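3-methyladenine DNA glycosylase (PDB 1PU7) probably excises 3-methyladenine from alkylated DNA as a base excision repair glycosylase of the HhH-GPD superfamily. Local coordinates at residues P21-P26 with T192-Q197. Numbering follows the deposited sequence.
Sequences PAWWWP and TISLAQ. With 39A (6-amino-3,9-dimethyl-9H-purin-3-ium), chain C.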
loop_
_atom_site.group_PDB
_atom_site.type_symbol
_atom_site.label_atom_id
_atom_site.label_comp_id
_atom_site.label_asym_id
_atom_site.label_seq_id
_atom_site.Cartn_x
_atom_site.Cartn_y
_atom_site.Cartn_z
ATOM N N PRO A 21 -2.500 6.654 11.944
ATOM C CA PRO A 21 -2.924 7.845 11.180
ATOM C C PRO A 21 -4.187 7.560 10.340
ATOM O O PRO A 21 -4.646 6.408 10.248
ATOM C CB PRO A 21 -1.707 8.175 10.279
ATOM C CG PRO A 21 -0.858 6.936 10.233
ATOM C CD PRO A 21 -1.245 6.069 11.436
ATOM N N ALA A 22 -4.748 8.604 9.749
ATOM C CA ALA A 22 -6.052 8.525 9.103
ATOM C C ALA A 22 -6.149 7.463 7.992
ATOM O O ALA A 22 -7.162 6.814 7.869
ATOM C CB ALA A 22 -6.492 9.936 8.563
ATOM N N TRP A 23 -5.096 7.287 7.203
ATOM C CA TRP A 23 -5.122 6.309 6.112
ATOM C C TRP A 23 -4.331 5.061 6.480
ATOM O O TRP A 23 -3.991 4.260 5.614
ATOM C CB TRP A 23 -4.548 6.924 4.837
ATOM C CG TRP A 23 -5.481 7.825 4.105
ATOM C CD1 TRP A 23 -5.986 9.016 4.548
ATOM C CD2 TRP A 23 -6.071 7.598 2.803
ATOM N NE1 TRP A 23 -6.813 9.558 3.592
ATOM C CE2 TRP A 23 -6.882 8.715 2.512
ATOM C CE3 TRP A 23 -5.972 6.574 1.846
ATOM C CZ2 TRP A 23 -7.610 8.838 1.300
ATOM C CZ3 TRP A 23 -6.688 6.687 0.650
ATOM C CH2 TRP A 23 -7.491 7.820 0.386
ATOM N N TRP A 24 -4.054 4.902 7.774
ATOM C CA TRP A 24 -3.255 3.783 8.329
ATOM C C TRP A 24 -1.779 3.776 7.933
ATOM O O TRP A 24 -0.937 3.817 8.809
ATOM C CB TRP A 24 -3.891 2.435 8.071
ATOM C CG TRP A 24 -3.111 1.244 8.583
ATOM C CD1 TRP A 24 -2.922 0.874 9.894
ATOM C CD2 TRP A 24 -2.412 0.273 7.791
ATOM N NE1 TRP A 24 -2.179 -0.283 9.956
ATOM C CE2 TRP A 24 -1.837 -0.665 8.680
ATOM C CE3 TRP A 24 -2.238 0.084 6.410
ATOM C CZ2 TRP A 24 -1.118 -1.779 8.237
ATOM C CZ3 TRP A 24 -1.526 -1.013 5.968
ATOM C CH2 TRP A 24 -0.965 -1.940 6.892
ATOM N N TRP A 25 -1.481 3.708 6.636
ATOM C CA TRP A 25 -0.124 3.785 6.133
ATOM C C TRP A 25 0.459 5.150 6.490
ATOM O O TRP A 25 -0.126 6.164 6.140
ATOM C CB TRP A 25 -0.154 3.660 4.607
ATOM C CG TRP A 25 1.112 3.139 3.987
ATOM C CD1 TRP A 25 2.342 3.760 3.927
ATOM C CD2 TRP A 25 1.245 1.912 3.271
ATOM N NE1 TRP A 25 3.243 2.958 3.250
ATOM C CE2 TRP A 25 2.607 1.799 2.869
ATOM C CE3 TRP A 25 0.363 0.852 2.984
ATOM C CZ2 TRP A 25 3.089 0.708 2.121
ATOM C CZ3 TRP A 25 0.862 -0.283 2.280
ATOM C CH2 TRP A 25 2.205 -0.321 1.836
ATOM N N PRO A 26 1.592 5.186 7.197
ATOM C CA PRO A 26 2.247 6.476 7.536
ATOM C C PRO A 26 2.643 7.261 6.289
ATOM O O PRO A 26 3.198 6.680 5.359
ATOM C CB PRO A 26 3.519 6.070 8.300
ATOM C CG PRO A 26 3.328 4.619 8.709
ATOM C CD PRO A 26 2.313 4.002 7.728
ATOM N N THR A 192 -17.674 10.909 6.747
ATOM C CA THR A 192 -16.508 11.776 6.927
ATOM C C THR A 192 -15.318 11.313 6.061
ATOM O O THR A 192 -14.339 12.045 5.928
ATOM C CB THR A 192 -16.072 11.803 8.429
ATOM O OG1 THR A 192 -15.833 10.463 8.879
ATOM C CG2 THR A 192 -17.206 12.294 9.358
ATOM N N ILE A 193 -15.392 10.098 5.502
ATOM C CA ILE A 193 -14.285 9.540 4.700
ATOM C C ILE A 193 -14.714 8.971 3.348
ATOM O O ILE A 193 -15.871 8.632 3.148
ATOM C CB ILE A 193 -13.448 8.482 5.507
ATOM C CG1 ILE A 193 -14.160 7.130 5.618
ATOM C CG2 ILE A 193 -13.006 9.042 6.906
ATOM C CD1 ILE A 193 -13.202 5.991 6.033
ATOM N N SER A 194 -13.761 8.882 2.421
ATOM C CA SER A 194 -14.011 8.328 1.096
ATOM C C SER A 194 -13.884 6.817 1.126
ATOM O O SER A 194 -13.381 6.237 2.077
ATOM C CB SER A 194 -12.982 8.862 0.108
ATOM O OG SER A 194 -11.670 8.399 0.446
ATOM N N LEU A 195 -14.341 6.184 0.060
ATOM C CA LEU A 195 -14.255 4.744 -0.069
ATOM C C LEU A 195 -12.785 4.297 -0.154
ATOM O O LEU A 195 -12.404 3.247 0.397
ATOM C CB LEU A 195 -15.059 4.296 -1.313
ATOM C CG LEU A 195 -14.925 2.820 -1.708
ATOM C CD1 LEU A 195 -15.355 1.945 -0.570
ATOM C CD2 LEU A 195 -15.787 2.550 -2.959
ATOM N N ALA A 196 -11.958 5.094 -0.829
ATOM C CA ALA A 196 -10.541 4.782 -0.925
ATOM C C ALA A 196 -9.963 4.725 0.498
ATOM O O ALA A 196 -9.259 3.801 0.821
ATOM C CB ALA A 196 -9.803 5.833 -1.765
ATOM N N GLN A 197 -10.296 5.717 1.314
ATOM C CA GLN A 197 -9.828 5.799 2.682
ATOM C C GLN A 197 -10.381 4.632 3.515
ATOM O O GLN A 197 -9.666 4.059 4.335
ATOM C CB GLN A 197 -10.140 7.168 3.316
ATOM C CG GLN A 197 -9.397 7.327 4.660
ATOM C CD GLN A 197 -9.701 8.620 5.418
ATOM O OE1 GLN A 197 -10.272 9.574 4.861
ATOM N NE2 GLN A 197 -9.292 8.662 6.693
HETATM N N6 39A C . 1.591 0.247 10.032
HETATM C C6 39A C . 1.872 -0.821 9.243
HETATM C C5 39A C . 1.881 -0.587 7.896
HETATM N N7 39A C . 1.658 0.553 7.129
HETATM C C4 39A C . 2.175 -1.698 7.049
HETATM N N9 39A C . 2.135 -1.274 5.809
HETATM C C8 39A C . 1.836 0.058 5.862
HETATM C C9M 39A C . 2.405 -2.223 4.707
HETATM N N3 39A C . 2.441 -2.983 7.578
HETATM C C3M 39A C . 2.716 -4.133 6.697
HETATM C C2 39A C . 2.400 -3.128 8.917
HETATM N N1 39A C . 2.126 -2.079 9.716
#
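Q197 swings CG away from its own nitrogen (chi1 -169°) and stays extended beyond it, which carries the chain from the first turn of helix 195-203 across one face of W23, whose own CG is anti to the carbonyl carbon. The two side chains cross at about a right angle. Q197 CG sits over the five-membered ring, 3.6 Å from its centroid and close to the ring normal, a CH-pi contact. Farther out, the amide plane runs nearly parallel to the indole (11° apart), with Q197 CD over the face, 3.5 Å from W23 NE1. The benzo end of the ring reaches the helix start, where W23 CH2 packs against A196 CB at 3.7 Å. S194 is the N-cap there: its OG accepts from Q197 N at 3.1 Å. Past the ring, Q197 NE2 donates to A22 O over 3.1 Å; the bond is fairly straight at the hydrogen (154°), but the donor stands above the carbonyl plane. R201, one turn along the helix, donates to the same oxygen. The type I turn P21-W24 is thereby fastened to helix 195-203, and the chain leaving it carries W24 and W25 to the bound 3,9-dimethyladeninium ion (39A). W24 stacks face to face on the purine, with W24 CH2 3.2 Å from 39A C4, whereas the purine points its C8 edge at the face of W25, an edge-to-face contact; E208 holds W24 NE1. The alkylated purine is formally cationic, so electron-rich indole faces should favour it, while the contacts of A22 and W23 with Q197 join this aromatic loop to the helix through an indole with the glutamine side chain laid over one face and a carbonyl oxygen, A22 O, that accepts two hydrogen bonds.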